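Local coordinates for cpftsy (Physcomitrella patens, PDB 4AK9), which probably acts as the chloroplast signal recognition particle receptor, a SIMIBI-class GTPase that helps deliver proteins to the thylakoid membrane, at residues 116-121 / 201-206; 136-141 / 299-304; 220-225 / 259-264; 244-249 / 269-274. All coordinates share one frame; numbering follows the deposited sequence.

Contact 1: 116-121 / 201-206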
loop_
_atom_site.group_PDB
_atom_site.type_symbol
_atom_site.label_atom_id
_atom_site.label_comp_id
_atom_site.label_asym_id
_atom_site.label_seq_id
_atom_site.Cartn_x
_atom_site.Cartn_y
_atom_site.Cartn_z
ATOM N N PRO A 116 -5.679 23.556 -32.537
ATOM C CA PRO A 116 -5.870 23.297 -31.105
ATOM C C PRO A 116 -4.924 22.220 -30.571
ATOM O O PRO A 116 -4.552 21.305 -31.317
ATOM C CB PRO A 116 -7.300 22.778 -31.044
ATOM C CG PRO A 116 -7.501 22.093 -32.355
ATOM C CD PRO A 116 -6.648 22.813 -33.365
ATOM N N ALA A 117 -4.529 22.345 -29.306
ATOM C CA ALA A 117 -3.948 21.205 -28.597
ATOM C C ALA A 117 -5.091 20.288 -28.163
ATOM O O ALA A 117 -6.233 20.742 -27.938
ATOM C CB ALA A 117 -3.139 21.659 -27.388
ATOM N N VAL A 118 -4.801 18.995 -28.042
ATOM C CA VAL A 118 -5.820 18.036 -27.653
ATOM C C VAL A 118 -5.294 17.177 -26.491
ATOM O O VAL A 118 -4.238 16.546 -26.597
ATOM C CB VAL A 118 -6.249 17.127 -28.810
ATOM C CG1 VAL A 118 -7.259 16.073 -28.335
ATOM C CG2 VAL A 118 -6.876 17.971 -29.954
ATOM N N LEU A 119 -6.025 17.188 -25.377
ATOM C CA LEU A 119 -5.614 16.422 -24.186
ATOM C C LEU A 119 -6.662 15.340 -23.961
ATOM O O LEU A 119 -7.862 15.641 -23.812
ATOM C CB LEU A 119 -5.567 17.355 -22.966
ATOM C CG LEU A 119 -4.331 18.164 -22.581
ATOM C CD1 LEU A 119 -3.629 18.730 -23.770
ATOM C CD2 LEU A 119 -4.704 19.275 -21.622
ATOM N N MET A 120 -6.248 14.074 -23.947
ATOM C CA MET A 120 -7.167 13.004 -23.599
ATOM C C MET A 120 -6.990 12.630 -22.125
ATOM O O MET A 120 -5.871 12.474 -21.651
ATOM C CB MET A 120 -6.961 11.771 -24.481
ATOM C CG MET A 120 -7.384 11.985 -25.923
ATOM S SD MET A 120 -6.887 10.553 -26.922
ATOM C CE MET A 120 -8.082 9.300 -26.481
ATOM N N ILE A 121 -8.095 12.550 -21.400
ATOM C CA ILE A 121 -8.057 12.207 -19.979
ATOM C C ILE A 121 -8.528 10.761 -19.884
ATOM O O ILE A 121 -9.625 10.397 -20.369
ATOM C CB ILE A 121 -9.001 13.106 -19.156
ATOM C CG1 ILE A 121 -8.649 14.590 -19.289
ATOM C CG2 ILE A 121 -9.142 12.611 -17.690
ATOM C CD1 ILE A 121 -7.192 14.966 -19.306
ATOM N N ASP A 201 -8.442 26.793 -28.539
ATOM C CA ASP A 201 -7.023 26.603 -28.232
ATOM C C ASP A 201 -6.722 25.202 -27.712
ATOM O O ASP A 201 -5.630 24.676 -27.937
ATOM C CB ASP A 201 -6.543 27.619 -27.210
ATOM C CG ASP A 201 -6.672 29.052 -27.712
ATOM O OD1 ASP A 201 -5.944 29.423 -28.665
ATOM O OD2 ASP A 201 -7.494 29.810 -27.146
ATOM N N VAL A 202 -7.678 24.617 -26.995
ATOM C CA VAL A 202 -7.430 23.341 -26.302
ATOM C C VAL A 202 -8.720 22.553 -26.309
ATOM O O VAL A 202 -9.792 23.135 -26.110
ATOM C CB VAL A 202 -7.044 23.561 -24.823
ATOM C CG1 VAL A 202 -6.933 22.230 -24.115
ATOM C CG2 VAL A 202 -5.710 24.299 -24.697
ATOM N N VAL A 203 -8.627 21.252 -26.577
ATOM C CA VAL A 203 -9.767 20.364 -26.458
ATOM C C VAL A 203 -9.459 19.387 -25.321
ATOM O O VAL A 203 -8.403 18.754 -25.318
ATOM C CB VAL A 203 -9.978 19.525 -27.712
ATOM C CG1 VAL A 203 -11.164 18.580 -27.538
ATOM C CG2 VAL A 203 -10.163 20.427 -28.937
ATOM N N LEU A 204 -10.376 19.282 -24.367
ATOM C CA LEU A 204 -10.225 18.379 -23.215
ATOM C C LEU A 204 -11.181 17.210 -23.390
ATOM O O LEU A 204 -12.393 17.370 -23.303
ATOM C CB LEU A 204 -10.533 19.127 -21.906
ATOM C CG LEU A 204 -9.439 19.771 -21.051
ATOM C CD1 LEU A 204 -8.184 20.029 -21.827
ATOM C CD2 LEU A 204 -9.890 21.044 -20.288
ATOM N N CYS A 205 -10.647 16.017 -23.638
ATOM C CA CYS A 205 -11.483 14.827 -23.959
ATOM C C CYS A 205 -11.676 13.882 -22.790
ATOM O O CYS A 205 -10.700 13.428 -22.190
ATOM C CB CYS A 205 -10.830 14.005 -25.089
ATOM S SG CYS A 205 -10.532 14.926 -26.615
ATOM N N ASP A 206 -12.917 13.550 -22.480
ATOM C CA ASP A 206 -13.183 12.472 -21.531
ATOM C C ASP A 206 -13.240 11.171 -22.308
ATOM O O ASP A 206 -13.516 11.171 -23.505
ATOM C CB ASP A 206 -14.500 12.706 -20.807
ATOM C CG ASP A 206 -14.627 11.876 -19.527
ATOM O OD1 ASP A 206 -13.631 11.205 -19.131
ATOM O OD2 ASP A 206 -15.716 11.918 -18.910
#
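P116 starts the pairing by resting its ring beside V203, with P116 CB 4.3 Å from V203 CG2. A117 bonds in both directions: A117 N donates to D201 O, and A117 O receives V203 N at 2.8 Å. Its small CB belongs to the face that V202 also lines. V118 points to the other face. V118 CG1, anti to the backbone N (chi1 176°), meets C205 SG at 3.9 Å, while V118 CG2 leans on V203 CB. L119 repeats the two-way bonding, L119 N giving V203 O a bond of 2.8 Å and L119 O taking C205 N. Its side chain runs alongside that of L204, where L119 CD2 and L204 CD1 close to 3.6 Å, facing helix 126-142. M120 lays CG against C205 CB at 4.1 Å, a slim neighbour for a long flexible chain. I121 N closes the series on C205 O at 2.9 Å. Beta-branched and other apolar residues suit a strand pair covered by helices on both faces. Direct adjacency of these parallel strands typifies the GTPase branch of the P-loop fold: one leads to a Walker A pattern, and D206, touching K129 there, probably begins the DxxG (G3) element.

Contact 2: 136-141 / 299-304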
loop_
_atom_site.group_PDB
_atom_site.type_symbol
_atom_site.label_atom_id
_atom_site.label_comp_id
_atom_site.label_asym_id
_atom_site.label_seq_id
_atom_site.Cartn_x
_atom_site.Cartn_y
_atom_site.Cartn_z
ATOM N N LEU A 136 -9.068 21.162 -14.702
ATOM C CA LEU A 136 -8.106 21.554 -15.747
ATOM C C LEU A 136 -8.658 22.728 -16.564
ATOM O O LEU A 136 -7.939 23.691 -16.872
ATOM C CB LEU A 136 -7.791 20.389 -16.700
ATOM C CG LEU A 136 -6.806 19.362 -16.172
ATOM C CD1 LEU A 136 -6.740 18.153 -17.121
ATOM C CD2 LEU A 136 -5.433 20.042 -16.013
ATOM N N ALA A 137 -9.909 22.603 -16.962
ATOM C CA ALA A 137 -10.582 23.649 -17.737
ATOM C C ALA A 137 -10.497 24.998 -17.045
ATOM O O ALA A 137 -10.227 26.020 -17.681
ATOM C CB ALA A 137 -12.010 23.290 -17.940
ATOM N N ASN A 138 -10.715 24.984 -15.732
ATOM C CA ASN A 138 -10.704 26.195 -14.940
ATOM C C ASN A 138 -9.328 26.852 -14.968
ATOM O O ASN A 138 -9.207 28.081 -15.010
ATOM C CB ASN A 138 -11.134 25.876 -13.506
ATOM C CG ASN A 138 -10.908 27.041 -12.553
ATOM O OD1 ASN A 138 -11.687 27.994 -12.526
ATOM N ND2 ASN A 138 -9.831 26.966 -11.763
ATOM N N ARG A 139 -8.275 26.036 -14.956
ATOM C CA ARG A 139 -6.919 26.575 -15.112
ATOM C C ARG A 139 -6.696 27.246 -16.463
ATOM O O ARG A 139 -6.069 28.305 -16.541
ATOM C CB ARG A 139 -5.849 25.486 -14.903
ATOM C CG ARG A 139 -5.721 25.044 -13.472
ATOM C CD ARG A 139 -4.559 24.057 -13.300
ATOM N NE ARG A 139 -3.271 24.691 -13.546
ATOM C CZ ARG A 139 -2.613 25.437 -12.661
ATOM N NH1 ARG A 139 -3.113 25.658 -11.448
ATOM N NH2 ARG A 139 -1.437 25.951 -12.996
ATOM N N PHE A 140 -7.172 26.623 -17.533
ATOM C CA PHE A 140 -7.005 27.206 -18.859
ATOM C C PHE A 140 -7.784 28.506 -19.006
ATOM O O PHE A 140 -7.279 29.490 -19.566
ATOM C CB PHE A 140 -7.439 26.214 -19.933
ATOM C CG PHE A 140 -6.456 25.102 -20.161
ATOM C CD1 PHE A 140 -5.188 25.384 -20.646
ATOM C CD2 PHE A 140 -6.808 23.789 -19.925
ATOM C CE1 PHE A 140 -4.273 24.357 -20.857
ATOM C CE2 PHE A 140 -5.906 22.756 -20.142
ATOM C CZ PHE A 140 -4.645 23.035 -20.608
ATOM N N LYS A 141 -9.014 28.497 -18.514
ATOM C CA LYS A 141 -9.894 29.681 -18.565
ATOM C C LYS A 141 -9.301 30.873 -17.831
ATOM O O LYS A 141 -9.382 32.000 -18.300
ATOM C CB LYS A 141 -11.275 29.341 -18.003
ATOM C CG LYS A 141 -12.048 28.389 -18.923
ATOM C CD LYS A 141 -12.120 28.970 -20.344
ATOM C CE LYS A 141 -12.980 28.124 -21.283
ATOM N NZ LYS A 141 -13.006 28.672 -22.688
ATOM N N GLU A 299 -10.804 19.533 -2.276
ATOM C CA GLU A 299 -12.088 19.514 -2.972
ATOM C C GLU A 299 -12.389 20.809 -3.732
ATOM O O GLU A 299 -13.323 20.836 -4.545
ATOM C CB GLU A 299 -13.223 19.222 -1.982
ATOM C CG GLU A 299 -13.189 17.823 -1.399
ATOM C CD GLU A 299 -13.320 16.749 -2.469
ATOM O OE1 GLU A 299 -14.453 16.547 -2.972
ATOM O OE2 GLU A 299 -12.291 16.109 -2.809
ATOM N N GLY A 300 -11.617 21.873 -3.481
ATOM C CA GLY A 300 -11.833 23.142 -4.174
ATOM C C GLY A 300 -11.489 23.109 -5.659
ATOM O O GLY A 300 -10.666 22.296 -6.104
ATOM N N ILE A 301 -12.102 23.994 -6.439
ATOM C CA ILE A 301 -11.870 23.989 -7.867
ATOM C C ILE A 301 -10.404 24.341 -8.174
ATOM O O ILE A 301 -9.843 23.908 -9.188
ATOM C CB ILE A 301 -12.865 24.922 -8.617
ATOM C CG1 ILE A 301 -12.753 24.719 -10.137
ATOM C CG2 ILE A 301 -12.648 26.384 -8.188
ATOM C CD1 ILE A 301 -13.799 25.476 -10.960
ATOM N N ASP A 302 -9.763 25.092 -7.289
ATOM C CA ASP A 302 -8.373 25.465 -7.535
ATOM C C ASP A 302 -7.393 24.482 -6.870
ATOM O O ASP A 302 -6.181 24.719 -6.816
ATOM C CB ASP A 302 -8.119 26.907 -7.078
ATOM C CG ASP A 302 -8.852 27.940 -7.946
ATOM O OD1 ASP A 302 -8.705 27.899 -9.191
ATOM O OD2 ASP A 302 -9.587 28.785 -7.382
ATOM N N ASP A 303 -7.918 23.375 -6.371
ATOM C CA ASP A 303 -7.078 22.444 -5.618
ATOM C C ASP A 303 -6.335 21.412 -6.482
ATOM O O ASP A 303 -5.724 20.482 -5.962
ATOM C CB ASP A 303 -7.889 21.764 -4.521
ATOM C CG ASP A 303 -8.228 22.724 -3.379
ATOM O OD1 ASP A 303 -7.499 23.739 -3.236
ATOM O OD2 ASP A 303 -9.205 22.458 -2.640
ATOM N N LEU A 304 -6.391 21.583 -7.795
ATOM C CA LEU A 304 -5.594 20.767 -8.713
ATOM C C LEU A 304 -4.348 21.566 -9.035
ATOM O O LEU A 304 -4.410 22.635 -9.656
ATOM C CB LEU A 304 -6.369 20.481 -9.998
ATOM C CG LEU A 304 -5.650 19.552 -10.974
ATOM C CD1 LEU A 304 -5.645 18.103 -10.425
ATOM C CD2 LEU A 304 -6.343 19.636 -12.333
HETATM O O HOH W 1 -8.335 24.465 -11.282
HETATM O O HOH W 2 -5.490 25.024 -10.295
#
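N138 is aimed at the 299-304 loop by a chi1 of 170°, which sets CG anti to the backbone N, and a chi2 of 78°, which turns the amide nitrogen toward D302. N138 ND2 donates to D302 OD1 at 3.0 Å; the carboxylate oxygen lies near the amide plane and is approached on its syn side but well tilted out of the carboxylate plane, and the bond is bent to 137°. The same nitrogen also donates to a water that passes a hydrogen to I301 O at 2.6 Å. The end of I301 crosses N138 obliquely, I301 CD1 lying 3.6 Å from N138 OD1 and also against N138 CB and CG. The next residue, R139, bends at chi3 and offers NH1 to a second water, 2.7 Å away in the guanidinium plane, which donates to L304 O; R139 NH2 is taken by S11 O. Beneath this polar layer L136 CD2 meets L304 CD2 at 3.8 Å, both leucines also touching F294. Leucine suits this buried floor, while asparagine and arginine, partly exposed, can bond water as well as protein. With one bent direct bond and two water bridges, the polar attachment of helix 126-142 to the loop rests largely on hydration.

Contact 3: 220-225 / 259-264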
loop_
_atom_site.group_PDB
_atom_site.type_symbol
_atom_site.label_atom_id
_atom_site.label_comp_id
_atom_site.label_asym_id
_atom_site.label_seq_id
_atom_site.Cartn_x
_atom_site.Cartn_y
_atom_site.Cartn_z
ATOM N N GLU A 220 -11.962 0.134 -27.747
ATOM C CA GLU A 220 -12.637 1.416 -27.804
ATOM C C GLU A 220 -11.715 2.595 -27.497
ATOM O O GLU A 220 -11.761 3.641 -28.166
ATOM C CB GLU A 220 -13.855 1.417 -26.862
ATOM C CG GLU A 220 -14.611 2.752 -26.837
ATOM C CD GLU A 220 -15.729 2.790 -25.798
ATOM O OE1 GLU A 220 -16.548 1.835 -25.755
ATOM O OE2 GLU A 220 -15.785 3.776 -25.021
ATOM N N LEU A 221 -10.865 2.445 -26.483
ATOM C CA LEU A 221 -9.948 3.527 -26.165
ATOM C C LEU A 221 -8.941 3.727 -27.294
ATOM O O LEU A 221 -8.620 4.874 -27.655
ATOM C CB LEU A 221 -9.233 3.239 -24.834
ATOM C CG LEU A 221 -8.248 4.273 -24.278
ATOM C CD1 LEU A 221 -8.771 5.742 -24.326
ATOM C CD2 LEU A 221 -7.885 3.849 -22.828
ATOM N N ARG A 222 -8.424 2.628 -27.842
ATOM C CA ARG A 222 -7.467 2.757 -28.948
ATOM C C ARG A 222 -8.143 3.399 -30.156
ATOM O O ARG A 222 -7.534 4.203 -30.868
ATOM C CB ARG A 222 -6.916 1.393 -29.325
ATOM C CG ARG A 222 -6.076 0.779 -28.245
ATOM C CD ARG A 222 -5.330 -0.429 -28.741
ATOM N NE ARG A 222 -4.168 -0.714 -27.887
ATOM C CZ ARG A 222 -3.875 -1.927 -27.444
ATOM N NH1 ARG A 222 -4.697 -2.905 -27.776
ATOM N NH2 ARG A 222 -2.784 -2.174 -26.695
ATOM N N GLY A 223 -9.408 3.039 -30.365
ATOM C CA GLY A 223 -10.206 3.595 -31.450
ATOM C C GLY A 223 -10.413 5.086 -31.282
ATOM O O GLY A 223 -10.454 5.834 -32.267
ATOM N N CYS A 224 -10.537 5.529 -30.024
ATOM C CA CYS A 224 -10.643 6.950 -29.726
ATOM C C CYS A 224 -9.351 7.674 -30.052
ATOM O O CYS A 224 -9.375 8.788 -30.592
ATOM C CB CYS A 224 -10.964 7.174 -28.236
ATOM S SG CYS A 224 -12.681 6.878 -27.815
ATOM N N LYS A 225 -8.221 7.058 -29.702
ATOM C CA LYS A 225 -6.939 7.669 -30.003
ATOM C C LYS A 225 -6.812 7.822 -31.514
ATOM O O LYS A 225 -6.378 8.865 -32.006
ATOM C CB LYS A 225 -5.767 6.846 -29.452
ATOM C CG LYS A 225 -4.470 7.645 -29.383
ATOM C CD LYS A 225 -3.285 6.894 -29.992
ATOM C CE LYS A 225 -3.293 6.890 -31.531
ATOM N NZ LYS A 225 -2.533 8.024 -32.204
ATOM N N ASN A 259 -1.279 1.976 -19.495
ATOM C CA ASN A 259 -0.179 2.365 -20.360
ATOM C C ASN A 259 0.101 1.299 -21.428
ATOM O O ASN A 259 0.719 1.571 -22.444
ATOM C CB ASN A 259 1.083 2.647 -19.534
ATOM C CG ASN A 259 2.255 3.144 -20.377
ATOM O OD1 ASN A 259 2.186 4.173 -21.077
ATOM N ND2 ASN A 259 3.381 2.431 -20.265
ATOM N N GLN A 260 -0.348 0.081 -21.192
ATOM C CA GLN A 260 -0.266 -0.929 -22.246
ATOM C C GLN A 260 -1.312 -0.673 -23.334
ATOM O O GLN A 260 -1.064 -1.010 -24.499
ATOM C CB GLN A 260 -0.480 -2.328 -21.679
ATOM C CG GLN A 260 0.800 -2.970 -21.152
ATOM C CD GLN A 260 0.532 -4.336 -20.572
ATOM O OE1 GLN A 260 -0.219 -4.465 -19.601
ATOM N NE2 GLN A 260 1.121 -5.378 -21.181
ATOM N N VAL A 261 -2.467 -0.124 -22.955
ATOM C CA VAL A 261 -3.516 0.236 -23.929
ATOM C C VAL A 261 -3.176 1.478 -24.773
ATOM O O VAL A 261 -3.321 1.458 -26.014
ATOM C CB VAL A 261 -4.887 0.425 -23.245
ATOM C CG1 VAL A 261 -5.957 0.830 -24.269
ATOM C CG2 VAL A 261 -5.315 -0.862 -22.528
ATOM N N ILE A 262 -2.691 2.547 -24.122
ATOM C CA ILE A 262 -2.469 3.832 -24.763
ATOM C C ILE A 262 -1.224 4.493 -24.181
ATOM O O ILE A 262 -0.905 4.304 -23.000
ATOM C CB ILE A 262 -3.766 4.749 -24.602
ATOM C CG1 ILE A 262 -3.619 6.061 -25.371
ATOM C CG2 ILE A 262 -4.092 5.010 -23.113
ATOM C CD1 ILE A 262 -4.969 6.860 -25.446
ATOM N N GLY A 263 -0.518 5.264 -24.986
ATOM C CA GLY A 263 0.707 5.909 -24.539
ATOM C C GLY A 263 0.433 7.053 -23.555
ATOM O O GLY A 263 0.192 8.194 -23.983
ATOM N N VAL A 264 0.533 6.773 -22.254
ATOM C CA VAL A 264 0.280 7.780 -21.202
ATOM C C VAL A 264 1.456 8.744 -21.146
ATOM O O VAL A 264 2.616 8.312 -21.088
ATOM C CB VAL A 264 0.099 7.079 -19.833
ATOM C CG1 VAL A 264 -0.048 8.118 -18.691
ATOM C CG2 VAL A 264 -1.108 6.153 -19.860
#
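R222, in the helix that carries 220-225, passes the C-terminal end of helix 251-261, its CA 6.6 Å from the CA of I262, the first residue after helix 251-261 to leave helical torsions. The arginine exploits that end. Its chain is extended from CG to NE, and R222 NE donates to V261 O at 3.0 Å, using a lone pair in the carbonyl plane, although the bond is bent to 139° and the oxygen is tilted from the guanidinium plane. R222 NH2 adds a weak bond to Q260 O, which sits at the edge of the group. A long cation fits well here, since the carbonyls of a helix C-terminus are probably made more negative by the helix dipole. Both helices lie on one side of the parallel sheet of this P-loop NTPase fold: C224 and I262 each touch M120, and helix 251-261 forms the beta-alpha-beta crossover between strands 238-244 and 266-270. Toward the sheet the contact turns apolar. L221 CD2 touches both V261 CG1, at 3.9 Å, and I262 CG2, at 4.0 Å, meeting the isoleucine side chain at about a right angle. K225 contributes its aliphatic stem, K225 CG lying 4.0 Å from I262 CD1, and then bends away so that its ammonium reaches S229. Across the helix end, V264 N returns to N259 OD1 at 3.3 Å, tying the departing chain to the last turn.

Contact 4: 244-249 / 269-274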
loop_
_atom_site.group_PDB
_atom_site.type_symbol
_atom_site.label_atom_id
_atom_site.label_comp_id
_atom_site.label_asym_id
_atom_site.label_seq_id
_atom_site.Cartn_x
_atom_site.Cartn_y
_atom_site.Cartn_z
ATOM N N ASP A 244 -6.473 7.565 -8.371
ATOM C CA ASP A 244 -6.935 7.906 -7.015
ATOM C C ASP A 244 -5.838 7.671 -5.958
ATOM O O ASP A 244 -5.524 6.518 -5.599
ATOM C CB ASP A 244 -8.162 7.050 -6.697
ATOM C CG ASP A 244 -8.843 7.437 -5.398
ATOM O OD1 ASP A 244 -8.168 8.015 -4.500
ATOM O OD2 ASP A 244 -10.074 7.170 -5.270
ATOM N N GLY A 245 -5.294 8.772 -5.438
ATOM C CA GLY A 245 -4.211 8.754 -4.462
ATOM C C GLY A 245 -4.552 7.989 -3.191
ATOM O O GLY A 245 -3.658 7.485 -2.490
ATOM N N THR A 246 -5.836 7.826 -2.894
ATOM C CA THR A 246 -6.180 7.101 -1.662
ATOM C C THR A 246 -5.979 5.597 -1.785
ATOM O O THR A 246 -5.949 4.900 -0.781
ATOM C CB THR A 246 -7.595 7.389 -1.146
ATOM O OG1 THR A 246 -8.565 6.901 -2.085
ATOM C CG2 THR A 246 -7.784 8.891 -0.889
ATOM N N THR A 247 -5.827 5.088 -3.004
ATOM C CA THR A 247 -5.476 3.687 -3.171
ATOM C C THR A 247 -3.981 3.479 -3.043
ATOM O O THR A 247 -3.511 2.348 -3.026
ATOM C CB THR A 247 -5.998 3.099 -4.516
ATOM O OG1 THR A 247 -5.327 3.726 -5.623
ATOM C CG2 THR A 247 -7.491 3.327 -4.604
ATOM N N GLY A 248 -3.240 4.578 -2.936
ATOM C CA GLY A 248 -1.794 4.486 -2.743
ATOM C C GLY A 248 -1.081 3.647 -3.788
ATOM O O GLY A 248 -1.349 3.736 -4.995
ATOM N N LEU A 249 -0.183 2.782 -3.327
ATOM C CA LEU A 249 0.652 2.008 -4.238
ATOM C C LEU A 249 -0.199 1.058 -5.071
ATOM O O LEU A 249 0.208 0.571 -6.133
ATOM C CB LEU A 249 1.673 1.204 -3.428
ATOM C CG LEU A 249 2.950 0.802 -4.157
ATOM C CD1 LEU A 249 3.847 2.011 -4.304
ATOM C CD2 LEU A 249 3.674 -0.291 -3.391
ATOM N N LEU A 269 -2.676 12.614 -9.968
ATOM C CA LEU A 269 -2.982 11.855 -8.748
ATOM C C LEU A 269 -3.912 12.688 -7.885
ATOM O O LEU A 269 -3.523 13.767 -7.440
ATOM C CB LEU A 269 -1.694 11.535 -7.963
ATOM C CG LEU A 269 -1.054 10.190 -8.398
ATOM C CD1 LEU A 269 -0.642 10.171 -9.882
ATOM C CD2 LEU A 269 0.148 9.851 -7.531
ATOM N N THR A 270 -5.131 12.212 -7.718
ATOM C CA THR A 270 -6.169 12.970 -7.011
ATOM C C THR A 270 -6.313 12.538 -5.542
ATOM O O THR A 270 -5.793 11.481 -5.135
ATOM C CB THR A 270 -7.546 12.754 -7.672
ATOM O OG1 THR A 270 -7.872 11.364 -7.613
ATOM C CG2 THR A 270 -7.549 13.210 -9.129
ATOM N N LYS A 271 -7.051 13.344 -4.781
ATOM C CA LYS A 271 -7.490 13.005 -3.421
ATOM C C LYS A 271 -6.343 12.747 -2.453
ATOM O O LYS A 271 -6.476 11.962 -1.507
ATOM C CB LYS A 271 -8.408 11.800 -3.467
ATOM C CG LYS A 271 -9.674 12.070 -4.292
ATOM C CD LYS A 271 -10.426 10.782 -4.593
ATOM C CE LYS A 271 -10.953 10.121 -3.317
ATOM N NZ LYS A 271 -11.700 8.843 -3.581
ATOM N N LEU A 272 -5.231 13.424 -2.660
ATOM C CA LEU A 272 -4.062 13.164 -1.835
ATOM C C LEU A 272 -4.196 13.735 -0.419
ATOM O O LEU A 272 -3.494 13.315 0.506
ATOM C CB LEU A 272 -2.801 13.666 -2.523
ATOM C CG LEU A 272 -2.387 12.785 -3.718
ATOM C CD1 LEU A 272 -1.324 13.475 -4.567
ATOM C CD2 LEU A 272 -1.859 11.417 -3.226
ATOM N N ASP A 273 -5.102 14.678 -0.232
ATOM C CA ASP A 273 -5.331 15.220 1.110
ATOM C C ASP A 273 -5.977 14.183 2.039
ATOM O O ASP A 273 -5.897 14.297 3.265
ATOM C CB ASP A 273 -6.223 16.444 0.991
ATOM C CG ASP A 273 -7.462 16.160 0.196
ATOM O OD1 ASP A 273 -7.332 15.815 -1.016
ATOM O OD2 ASP A 273 -8.566 16.284 0.777
ATOM N N GLY A 274 -6.584 13.151 1.459
ATOM C CA GLY A 274 -7.273 12.141 2.255
ATOM C C GLY A 274 -6.457 10.931 2.686
ATOM O O GLY A 274 -6.979 10.010 3.328
HETATM O O HOH W 3 -11.089 7.028 -0.699
#
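D244 OD1, which lies beside the aliphatic chain of K271, is gripped from one face of its carboxylate by T246 N at 2.8 Å and T246 OG1 at 2.7 Å. The first of these bonds makes an Asx turn. The other oxygen, D244 OD2, is met on its syn side by K271 NZ at 2.9 Å in a salt bridge, so the two ends of the carboxylate do different work: one shapes its own loop, the other holds the partner. In K271 the bend at chi3 (64°) turns CE and NZ back toward the acid, while CD lies close to both its oxygens. A threonine suits position 246 because its hydroxyl completes the grip while T246 CG2 packs on K271 CB at 3.9 Å. Deeper in, G245 N donates to T270 O at 2.8 Å, and L272 CD2 comes to 3.8 Å from G245 CA. Having only a bare CA, G245 can sit close to both that carbonyl and that methyl. T246 also packs on V58 of the second subunit. The sequence from T270 to D273, at the end of strand 266-270, matches the TKxD (G4) element by which SRP-type GTPases recognise guanine, and the turn after strand 238-244 probably corresponds to their DAxxGQ-like loop.

In the fold
All four contacts lie within the SRP54-type GTPase domain and arrange themselves about its parallel sheet. Contact 1 pairs two inner strands of the sheet and is shared: F140 and L136 of contact 2 pack on one face, F140 CZ standing 3.9 Å from L119 CD2, whereas M120 CE reaches into contact 3, 4.1 Å from I262 CD1. Contacts 2 and 3 do not touch, their centres lying about 25 Å apart. Contact 4 is set further along the sheet, its centre about 24 Å from that of contact 1, near the other subunit. The 116-121 strand leads to the probable P-loop, and 269-274 carries the probable guanine-recognition element, so contacts 1 and 4 probably border different parts of one nucleotide site.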